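Local coordinates for glyoxalase family protein (Bacillus cereus, PDB 1ZSW) that is of unknown function but binds a zinc ion and, as a member of the glyoxalase family, may be a metal-dependent enzyme, at residues H32-V37 with H245-R250; K281-R286 with F293-D298; H70-D75 with E83-E88. One frame throughout, in Å; residues are numbered along the deposited sequence.

Contact 1: residues H32-V37 with H245-R250; sequences HHISMV and HHLAIR. With ZN (zinc ion), chain B.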
loop_
_atom_site.group_PDB
_atom_site.type_symbol
_atom_site.label_atom_id
_atom_site.label_comp_id
_atom_site.label_asym_id
_atom_site.label_seq_id
_atom_site.Cartn_x
_atom_site.Cartn_y
_atom_site.Cartn_z
ATOM N N HIS A 32 2.177 5.348 0.266
ATOM C CA HIS A 32 1.637 5.679 1.605
ATOM C C HIS A 32 1.059 4.441 2.282
ATOM O O HIS A 32 1.453 4.082 3.389
ATOM C CB HIS A 32 0.586 6.794 1.469
ATOM C CG HIS A 32 0.120 7.369 2.771
ATOM N ND1 HIS A 32 -0.752 6.710 3.611
ATOM C CD2 HIS A 32 0.385 8.568 3.352
ATOM C CE1 HIS A 32 -1.021 7.482 4.657
ATOM N NE2 HIS A 32 -0.318 8.605 4.538
ATOM N N HIS A 33 0.130 3.779 1.598
ATOM C CA HIS A 33 -0.431 2.526 2.090
ATOM C C HIS A 33 -1.089 1.833 0.951
ATOM O O HIS A 33 -1.193 2.403 -0.151
ATOM C CB HIS A 33 -1.470 2.746 3.227
ATOM C CG HIS A 33 -2.699 3.510 2.822
ATOM N ND1 HIS A 33 -2.767 4.891 2.895
ATOM C CD2 HIS A 33 -3.934 3.093 2.430
ATOM C CE1 HIS A 33 -3.973 5.291 2.516
ATOM N NE2 HIS A 33 -4.704 4.220 2.239
ATOM N N ILE A 34 -1.528 0.601 1.200
ATOM C CA ILE A 34 -2.253 -0.150 0.173
ATOM C C ILE A 34 -3.360 -0.892 0.893
ATOM O O ILE A 34 -3.127 -1.346 2.013
ATOM C CB ILE A 34 -1.267 -1.090 -0.610
ATOM C CG1 ILE A 34 -1.909 -1.743 -1.844
ATOM C CG2 ILE A 34 -0.537 -2.078 0.331
ATOM C CD1 ILE A 34 -0.834 -2.160 -2.890
ATOM N N SER A 35 -4.537 -0.922 0.287
ATOM C CA SER A 35 -5.748 -1.445 0.952
ATOM C C SER A 35 -6.379 -2.569 0.156
ATOM O O SER A 35 -6.457 -2.453 -1.050
ATOM C CB SER A 35 -6.779 -0.328 1.175
ATOM O OG SER A 35 -6.172 0.587 2.122
ATOM N N MET A 36 -6.870 -3.581 0.882
ATOM C CA MET A 36 -7.299 -4.889 0.335
ATOM C C MET A 36 -8.599 -5.315 0.979
ATOM O O MET A 36 -9.074 -4.719 1.951
ATOM C CB MET A 36 -6.232 -5.939 0.708
ATOM C CG MET A 36 -4.970 -5.965 -0.156
ATOM S SD MET A 36 -3.868 -4.567 0.072
ATOM C CE MET A 36 -3.191 -4.933 1.686
ATOM N N VAL A 37 -9.206 -6.353 0.409
ATOM C CA VAL A 37 -10.413 -6.958 0.955
ATOM C C VAL A 37 -10.088 -8.354 1.466
ATOM O O VAL A 37 -9.444 -9.136 0.755
ATOM C CB VAL A 37 -11.459 -7.040 -0.149
ATOM C CG1 VAL A 37 -12.718 -7.841 0.305
ATOM C CG2 VAL A 37 -11.881 -5.624 -0.593
ATOM N N HIS A 245 -7.748 -3.015 -3.399
ATOM C CA HIS A 245 -8.767 -2.048 -3.695
ATOM C C HIS A 245 -8.165 -0.724 -4.224
ATOM O O HIS A 245 -8.641 -0.182 -5.197
ATOM C CB HIS A 245 -9.632 -1.819 -2.457
ATOM C CG HIS A 245 -10.721 -0.829 -2.673
ATOM N ND1 HIS A 245 -10.589 0.492 -2.307
ATOM C CD2 HIS A 245 -11.947 -0.950 -3.232
ATOM C CE1 HIS A 245 -11.698 1.144 -2.619
ATOM N NE2 HIS A 245 -12.535 0.295 -3.189
ATOM N N HIS A 246 -7.076 -0.282 -3.611
ATOM C CA HIS A 246 -6.388 0.956 -4.066
ATOM C C HIS A 246 -4.972 1.029 -3.531
ATOM O O HIS A 246 -4.627 0.406 -2.535
ATOM C CB HIS A 246 -7.172 2.260 -3.663
ATOM C CG HIS A 246 -7.295 2.481 -2.190
ATOM N ND1 HIS A 246 -8.351 1.983 -1.450
ATOM C CD2 HIS A 246 -6.556 3.230 -1.339
ATOM C CE1 HIS A 246 -8.201 2.353 -0.184
ATOM N NE2 HIS A 246 -7.109 3.093 -0.087
ATOM N N LEU A 247 -4.178 1.859 -4.198
ATOM C CA LEU A 247 -2.827 2.188 -3.770
ATOM C C LEU A 247 -2.812 3.671 -3.452
ATOM O O LEU A 247 -3.336 4.474 -4.261
ATOM C CB LEU A 247 -1.814 1.934 -4.902
ATOM C CG LEU A 247 -0.399 2.476 -4.663
ATOM C CD1 LEU A 247 0.317 1.773 -3.537
ATOM C CD2 LEU A 247 0.425 2.366 -5.966
ATOM N N ALA A 248 -2.281 4.001 -2.268
ATOM C CA ALA A 248 -2.111 5.416 -1.864
ATOM C C ALA A 248 -0.664 5.818 -1.941
ATOM O O ALA A 248 0.207 5.036 -1.542
ATOM C CB ALA A 248 -2.629 5.654 -0.443
ATOM N N ILE A 249 -0.433 7.034 -2.443
ATOM C CA ILE A 249 0.919 7.618 -2.524
ATOM C C ILE A 249 1.013 8.817 -1.599
ATOM O O ILE A 249 0.009 9.428 -1.307
ATOM C CB ILE A 249 1.318 7.996 -3.967
ATOM C CG1 ILE A 249 0.433 9.114 -4.524
ATOM C CG2 ILE A 249 1.212 6.720 -4.877
ATOM C CD1 ILE A 249 0.679 9.529 -6.037
ATOM N N ARG A 250 2.241 9.137 -1.184
ATOM C CA ARG A 250 2.488 10.127 -0.139
ATOM C C ARG A 250 2.629 11.529 -0.662
ATOM O O ARG A 250 3.372 11.767 -1.627
ATOM C CB ARG A 250 3.810 9.820 0.604
ATOM C CG ARG A 250 3.761 8.491 1.355
ATOM C CD ARG A 250 5.164 8.093 1.796
ATOM N NE ARG A 250 5.784 9.149 2.626
ATOM C CZ ARG A 250 7.079 9.211 2.933
ATOM N NH1 ARG A 250 7.936 8.273 2.515
ATOM N NH2 ARG A 250 7.508 10.226 3.659
HETATM ZN ZN ZN B . -6.700 4.353 1.530
#

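Contact 2: residues K281-R286 with F293-D298; sequences KSLYFR and FEIATD. With ZN (zinc ion), chain B.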
loop_
_atom_site.group_PDB
_atom_site.type_symbol
_atom_site.label_atom_id
_atom_site.label_comp_id
_atom_site.label_asym_id
_atom_site.label_seq_id
_atom_site.Cartn_x
_atom_site.Cartn_y
_atom_site.Cartn_z
ATOM N N LYS A 281 -5.366 13.372 5.402
ATOM C CA LYS A 281 -6.348 13.794 4.411
ATOM C C LYS A 281 -5.967 13.184 3.053
ATOM O O LYS A 281 -4.775 12.953 2.775
ATOM C CB LYS A 281 -6.446 15.315 4.302
ATOM C CG LYS A 281 -6.779 16.043 5.626
ATOM C CD LYS A 281 -7.277 17.449 5.215
ATOM C CE LYS A 281 -7.553 18.385 6.407
ATOM N NZ LYS A 281 -6.358 18.569 7.237
ATOM N N SER A 282 -6.960 12.900 2.242
ATOM C CA SER A 282 -6.675 12.269 0.958
ATOM C C SER A 282 -7.707 12.578 -0.100
ATOM O O SER A 282 -8.815 13.088 0.216
ATOM C CB SER A 282 -6.552 10.792 1.178
ATOM O OG SER A 282 -7.811 10.200 1.379
ATOM N N LEU A 283 -7.380 12.222 -1.339
ATOM C CA LEU A 283 -8.345 12.231 -2.396
ATOM C C LEU A 283 -8.131 10.986 -3.230
ATOM O O LEU A 283 -7.030 10.404 -3.200
ATOM C CB LEU A 283 -8.214 13.492 -3.244
ATOM C CG LEU A 283 -6.981 13.583 -4.135
ATOM C CD1 LEU A 283 -7.135 12.962 -5.500
ATOM C CD2 LEU A 283 -6.660 15.088 -4.292
ATOM N N TYR A 284 -9.189 10.536 -3.872
ATOM C CA TYR A 284 -9.112 9.348 -4.727
ATOM C C TYR A 284 -9.424 9.705 -6.176
ATOM O O TYR A 284 -10.241 10.574 -6.479
ATOM C CB TYR A 284 -10.154 8.307 -4.278
ATOM C CG TYR A 284 -10.023 7.863 -2.830
ATOM C CD1 TYR A 284 -9.453 6.621 -2.482
ATOM C CD2 TYR A 284 -10.463 8.711 -1.796
ATOM C CE1 TYR A 284 -9.380 6.262 -1.111
ATOM C CE2 TYR A 284 -10.370 8.378 -0.473
ATOM C CZ TYR A 284 -9.830 7.165 -0.129
ATOM O OH TYR A 284 -9.786 6.935 1.238
ATOM N N PHE A 285 -8.810 8.982 -7.110
ATOM C CA PHE A 285 -9.178 9.123 -8.522
ATOM C C PHE A 285 -8.851 7.822 -9.207
ATOM O O PHE A 285 -7.937 7.085 -8.753
ATOM C CB PHE A 285 -8.447 10.312 -9.210
ATOM C CG PHE A 285 -6.959 10.076 -9.443
ATOM C CD1 PHE A 285 -6.496 9.620 -10.678
ATOM C CD2 PHE A 285 -6.056 10.266 -8.413
ATOM C CE1 PHE A 285 -5.114 9.394 -10.865
ATOM C CE2 PHE A 285 -4.685 10.058 -8.606
ATOM C CZ PHE A 285 -4.239 9.610 -9.832
ATOM N N ARG A 286 -9.589 7.520 -10.270
ATOM C CA ARG A 286 -9.289 6.341 -11.102
ATOM C C ARG A 286 -8.641 6.805 -12.383
ATOM O O ARG A 286 -9.059 7.833 -12.983
ATOM C CB ARG A 286 -10.569 5.592 -11.436
ATOM C CG ARG A 286 -11.017 4.724 -10.377
ATOM C CD ARG A 286 -12.036 3.689 -10.847
ATOM N NE ARG A 286 -12.651 3.145 -9.651
ATOM C CZ ARG A 286 -12.259 2.062 -8.987
ATOM N NH1 ARG A 286 -11.236 1.317 -9.407
ATOM N NH2 ARG A 286 -12.913 1.712 -7.880
ATOM N N PHE A 293 -6.343 5.126 -7.462
ATOM C CA PHE A 293 -5.245 5.678 -6.714
ATOM C C PHE A 293 -5.776 6.598 -5.618
ATOM O O PHE A 293 -6.863 7.210 -5.773
ATOM C CB PHE A 293 -4.388 6.549 -7.628
ATOM C CG PHE A 293 -3.453 5.798 -8.491
ATOM C CD1 PHE A 293 -3.727 5.658 -9.817
ATOM C CD2 PHE A 293 -2.248 5.303 -7.993
ATOM C CE1 PHE A 293 -2.833 5.013 -10.683
ATOM C CE2 PHE A 293 -1.352 4.631 -8.857
ATOM C CZ PHE A 293 -1.681 4.484 -10.209
ATOM N N GLU A 294 -5.028 6.715 -4.542
ATOM C CA GLU A 294 -5.351 7.691 -3.506
ATOM C C GLU A 294 -4.100 8.525 -3.288
ATOM O O GLU A 294 -2.963 8.014 -3.354
ATOM C CB GLU A 294 -5.759 6.946 -2.251
ATOM C CG GLU A 294 -6.060 7.844 -1.020
ATOM C CD GLU A 294 -6.354 7.036 0.226
ATOM O OE1 GLU A 294 -6.156 5.803 0.224
ATOM O OE2 GLU A 294 -6.812 7.661 1.213
ATOM N N ILE A 295 -4.292 9.811 -3.019
ATOM C CA ILE A 295 -3.167 10.683 -2.690
ATOM C C ILE A 295 -3.384 11.099 -1.235
ATOM O O ILE A 295 -4.410 11.686 -0.936
ATOM C CB ILE A 295 -3.160 11.941 -3.609
ATOM C CG1 ILE A 295 -3.223 11.498 -5.077
ATOM C CG2 ILE A 295 -1.889 12.787 -3.359
ATOM C CD1 ILE A 295 -3.225 12.643 -6.111
ATOM N N ALA A 296 -2.441 10.771 -0.350
ATOM C CA ALA A 296 -2.657 10.922 1.090
ATOM C C ALA A 296 -1.535 11.720 1.726
ATOM O O ALA A 296 -0.337 11.498 1.454
ATOM C CB ALA A 296 -2.779 9.561 1.791
ATOM N N THR A 297 -1.909 12.609 2.651
ATOM C CA THR A 297 -0.862 13.275 3.436
ATOM C C THR A 297 -0.146 12.357 4.432
ATOM O O THR A 297 -0.739 11.420 5.004
ATOM C CB THR A 297 -1.447 14.512 4.196
ATOM O OG1 THR A 297 -2.390 14.070 5.191
ATOM C CG2 THR A 297 -2.115 15.484 3.210
ATOM N N ASP A 298 1.132 12.623 4.671
ATOM C CA ASP A 298 1.936 11.841 5.622
ATOM C C ASP A 298 1.392 11.927 7.030
ATOM O O ASP A 298 1.377 10.944 7.759
ATOM C CB ASP A 298 3.408 12.293 5.618
ATOM C CG ASP A 298 4.229 11.650 4.504
ATOM O OD1 ASP A 298 3.797 10.645 3.891
ATOM O OD2 ASP A 298 5.357 12.130 4.265
HETATM ZN ZN ZN B . -6.700 4.353 1.530
#

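Contact 3: residues H70-D75 with E83-E88; sequences HLFYGD and ELSFFE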
loop_
_atom_site.group_PDB
_atom_site.type_symbol
_atom_site.label_atom_id
_atom_site.label_comp_id
_atom_site.label_asym_id
_atom_site.label_seq_id
_atom_site.Cartn_x
_atom_site.Cartn_y
_atom_site.Cartn_z
ATOM N N HIS A 70 -12.009 -2.528 9.558
ATOM C CA HIS A 70 -10.897 -2.039 8.779
ATOM C C HIS A 70 -9.653 -2.213 9.666
ATOM O O HIS A 70 -9.516 -1.587 10.713
ATOM C CB HIS A 70 -11.116 -0.575 8.334
ATOM C CG HIS A 70 -10.148 -0.093 7.305
ATOM N ND1 HIS A 70 -10.021 1.242 6.966
ATOM C CD2 HIS A 70 -9.232 -0.762 6.558
ATOM C CE1 HIS A 70 -9.096 1.367 6.028
ATOM N NE2 HIS A 70 -8.593 0.170 5.773
ATOM N N LEU A 71 -8.747 -3.113 9.271
ATOM C CA LEU A 71 -7.570 -3.423 10.063
ATOM C C LEU A 71 -6.286 -2.952 9.369
ATOM O O LEU A 71 -6.125 -3.155 8.148
ATOM C CB LEU A 71 -7.484 -4.950 10.282
ATOM C CG LEU A 71 -8.755 -5.699 10.698
ATOM C CD1 LEU A 71 -8.361 -7.126 10.900
ATOM C CD2 LEU A 71 -9.328 -5.125 12.002
ATOM N N PHE A 72 -5.422 -2.207 10.077
ATOM C CA PHE A 72 -4.144 -1.779 9.488
ATOM C C PHE A 72 -3.041 -2.543 10.188
ATOM O O PHE A 72 -3.098 -2.807 11.415
ATOM C CB PHE A 72 -3.816 -0.276 9.709
ATOM C CG PHE A 72 -4.664 0.706 8.930
ATOM C CD1 PHE A 72 -5.963 0.994 9.336
ATOM C CD2 PHE A 72 -4.125 1.405 7.843
ATOM C CE1 PHE A 72 -6.733 1.938 8.652
ATOM C CE2 PHE A 72 -4.890 2.359 7.142
ATOM C CZ PHE A 72 -6.199 2.619 7.551
ATOM N N TYR A 73 -2.049 -2.926 9.379
ATOM C CA TYR A 73 -0.769 -3.500 9.834
ATOM C C TYR A 73 0.380 -2.656 9.298
ATOM O O TYR A 73 0.300 -2.081 8.206
ATOM C CB TYR A 73 -0.649 -4.928 9.282
ATOM C CG TYR A 73 -1.847 -5.807 9.616
ATOM C CD1 TYR A 73 -2.935 -5.910 8.731
ATOM C CD2 TYR A 73 -1.927 -6.497 10.857
ATOM C CE1 TYR A 73 -4.040 -6.699 9.013
ATOM C CE2 TYR A 73 -3.058 -7.284 11.160
ATOM C CZ TYR A 73 -4.100 -7.374 10.226
ATOM O OH TYR A 73 -5.212 -8.138 10.443
ATOM N N GLY A 74 1.479 -2.613 10.028
ATOM C CA GLY A 74 2.643 -1.882 9.569
ATOM C C GLY A 74 3.766 -1.996 10.554
ATOM O O GLY A 74 3.893 -2.992 11.235
ATOM N N ASP A 75 4.564 -0.947 10.602
ATOM C CA ASP A 75 5.732 -0.907 11.474
ATOM C C ASP A 75 5.305 -0.452 12.872
ATOM O O ASP A 75 4.127 -0.427 13.177
ATOM C CB ASP A 75 6.867 -0.041 10.875
ATOM C CG ASP A 75 6.610 1.457 10.943
ATOM O OD1 ASP A 75 5.486 1.842 11.274
ATOM O OD2 ASP A 75 7.543 2.251 10.634
ATOM N N GLU A 83 2.089 0.600 5.669
ATOM C CA GLU A 83 0.734 0.265 6.032
ATOM C C GLU A 83 0.056 -0.613 4.986
ATOM O O GLU A 83 -0.109 -0.168 3.836
ATOM C CB GLU A 83 -0.087 1.570 6.111
ATOM C CG GLU A 83 0.498 2.635 7.051
ATOM C CD GLU A 83 -0.188 3.990 6.907
ATOM O OE1 GLU A 83 -1.317 4.040 6.358
ATOM O OE2 GLU A 83 0.416 5.005 7.317
ATOM N N LEU A 84 -0.357 -1.823 5.399
ATOM C CA LEU A 84 -1.265 -2.677 4.618
ATOM C C LEU A 84 -2.567 -2.699 5.386
ATOM O O LEU A 84 -2.583 -3.015 6.570
ATOM C CB LEU A 84 -0.737 -4.113 4.482
ATOM C CG LEU A 84 0.685 -4.437 4.019
ATOM C CD1 LEU A 84 0.732 -5.809 3.299
ATOM C CD2 LEU A 84 1.391 -3.379 3.197
ATOM N N SER A 85 -3.648 -2.340 4.720
ATOM C CA SER A 85 -4.930 -2.359 5.435
ATOM C C SER A 85 -5.925 -3.264 4.711
ATOM O O SER A 85 -5.793 -3.504 3.492
ATOM C CB SER A 85 -5.450 -0.945 5.590
ATOM O OG SER A 85 -6.259 -0.588 4.489
ATOM N N PHE A 86 -6.879 -3.803 5.473
ATOM C CA PHE A 86 -7.847 -4.763 4.964
ATOM C C PHE A 86 -9.226 -4.427 5.480
ATOM O O PHE A 86 -9.371 -4.165 6.671
ATOM C CB PHE A 86 -7.473 -6.166 5.481
ATOM C CG PHE A 86 -6.203 -6.701 4.900
ATOM C CD1 PHE A 86 -6.282 -7.542 3.787
ATOM C CD2 PHE A 86 -4.949 -6.379 5.446
ATOM C CE1 PHE A 86 -5.141 -8.018 3.207
ATOM C CE2 PHE A 86 -3.742 -6.914 4.846
ATOM C CZ PHE A 86 -3.885 -7.734 3.743
ATOM N N PHE A 87 -10.210 -4.445 4.583
ATOM C CA PHE A 87 -11.641 -4.325 4.946
ATOM C C PHE A 87 -12.128 -5.746 5.031
ATOM O O PHE A 87 -11.935 -6.516 4.088
ATOM C CB PHE A 87 -12.388 -3.590 3.825
ATOM C CG PHE A 87 -11.940 -2.169 3.667
ATOM C CD1 PHE A 87 -11.041 -1.815 2.648
ATOM C CD2 PHE A 87 -12.387 -1.195 4.556
ATOM C CE1 PHE A 87 -10.614 -0.489 2.511
ATOM C CE2 PHE A 87 -11.957 0.132 4.425
ATOM C CZ PHE A 87 -11.079 0.469 3.401
ATOM N N GLU A 88 -12.767 -6.099 6.145
ATOM C CA GLU A 88 -13.317 -7.443 6.272
ATOM C C GLU A 88 -14.732 -7.433 5.742
ATOM O O GLU A 88 -15.577 -6.703 6.254
ATOM C CB GLU A 88 -13.335 -7.952 7.727
ATOM C CG GLU A 88 -13.915 -9.391 7.776
ATOM C CD GLU A 88 -14.388 -9.845 9.173
ATOM O OE1 GLU A 88 -14.096 -10.994 9.574
ATOM O OE2 GLU A 88 -15.041 -9.055 9.858
#

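Contact 1: residues H32-V37 with H245-R250
The carbonyl oxygen of Ala248 is gripped twice from across the sheet: His32 N reaches Ala248 O at 2.7 Å, from above the carbonyl plane, while His33 N adds a weak bond to the same oxygen. Two residues facing one make a classic beta bulge, and the antiparallel pair of strands 32-37 and 245-250 carries a second one, where His245 N bonds Ser35 O at 2.7 Å and His246 N shares that oxygen weakly. Each bulge includes a zinc ligand, His33 in one and His246 in the other, in a seam that joins the two glyoxalase-family regions of the chain at the metal site. His33 NE2 and His246 NE2 each bind the zinc ion at 2.1 Å; Glu294 is the third protein ligand. In both histidines CG lies between the backbone N and the carbonyl carbon (chi1 64°), which carries the rings toward the partner strand and the metal, and they meet rim to rim with planes 87° apart. Ala248 CB supports one face of the His33 ring, 3.3 Å from His33 CE1, and Ser35 CB covers a face of the His246 ring in the corresponding way. Behind each ligand stands the preceding histidine. His33 ND1 donates to His32 ND1, and His246 ND1 to His245 ND1, each almost straight at 174°; these bonds fix the rotation of the rings and leave NE2 to the metal. On the other face of the sheet, Ile34 CD1 touches Leu247 CD1 at 4.1 Å.

Contact 2: residues K281-R286 with F293-D298
One face of the Tyr284 ring is laid over by the side chain of Glu294: CG stands above it toward the rim, 3.9 Å from the ring centroid, and the carboxylate continues the stack with its plane only 22° from that of the ring. Tyr284 OH hydrogen-bonds Arg277 beyond the two strands, and an edge-to-face contact joins the ring to His246. The other flat pair, Phe285 and Phe293, lies on the opposite side of the sheet. Their planes differ by 21°, but the rings are displaced with little mutual overlap, and it is Phe293 CB that sits over the Phe285 face, 3.7 Å from Phe285 CE2. Ile295 CD1 approaches the same ring obliquely and also packs on Leu283 CD1, the Leu283 and Ile295 side chains running side by side; helix 254-266 covers Leu283 and Phe285. These strands form an antiparallel beta hairpin, 281-286 with 293-297, whose ladder alternates hydrogen-bonded pairs, such as Leu283 with Ile295, with non-hydrogen-bonded ones, such as Tyr284 with Glu294. From this frame Glu294 reaches the zinc ion. CG stands anti to the backbone N (chi1 177°) and the chain beyond is extended, bringing Glu294 OE1 to 2.0 Å from the metal. The other oxygen turns back to the hairpin: Ser282 OG donates to the anti lone pair of Glu294 OE2 at 2.7 Å, and with the metal bond at OE1 this second-shell hydrogen bond holds the rotation of the carboxylate. Near the hairpin's open end, Thr297 N bonds Lys281 O, and Lys281 N returns a bond of 3.1 Å to Thr297 OG1, which is also bonded to Gly299.

Contact 3: residues H70-D75 with E83-E88
An antiparallel beta hairpin brings strand 70-74 against strand 83-88, and His70, Phe72, Ser85 and Phe87 line up on one of its faces. The imidazole of His70 is held by a stack and an edge bond. Phe87 stacks face to face on it, centroids 3.9 Å apart and planes at 20°, with Phe87 CE2 over the centre of the imidazole. At the edge, in the ring plane, His70 NE2 and Ser85 OG share a hydrogen bond of 2.8 Å whose proton could belong to either partner. With CG anti to the backbone N (chi1 -168°), the imidazole runs alongside the Phe87 side chain, and the second torsion, also -168°, turns NE2 to the serine. Ser85 OG is also hydrogen-bonded to Ser35, so this hydroxyl links His70 to the neighbouring strand 31-38. Phe72 was modelled in two conformers; in the one described, Phe72 CE1 lies above the His70 face opposite Phe87, toward the rim, and Ser85 CB lies over a face of the Phe72 ring, 3.7 Å from its centroid in a CH-pi contact.

The other face carries Leu71, Tyr73, Leu84 and Phe86. The Tyr73 and Phe86 side chains lie roughly perpendicular, Tyr73 CE1 meeting Phe86 CD2 at 3.7 Å, and helix 41-51 packs against this side. Between the faces, Leu71 with Phe86 and Tyr73 with Leu84 are hydrogen-bonded pairs; Leu71 N donates to Phe86 O at 2.9 Å. Such a strand hairpin, with a helix on one face and the metal-side cleft on the other, is part of the beta-alpha-beta-beta-beta module of the vicinal oxygen chelate fold.

How the contacts relate
From the N terminus, strand 31-38 opens contact 1, which closes only at strand 244-251, more than 200 residues later. Within that long loop, contact 3 closes a short hairpin, 70-75 with 83-88, in the first glyoxalase-family region. Contact 2 follows in series, a second local hairpin in the other region. All three belong to one sheet: strand 83-88 runs parallel to 31-38, and strand 244-251 parallel to 292-300, so contact 1 is the seam between the hairpins. Ser35 to Ser85 ties it to contact 3; the shared zinc ion and the Arg250 to Asp298 salt bridge tie it to contact 2. Contacts 2 and 3 do not touch, their centres lying about 16 Å apart.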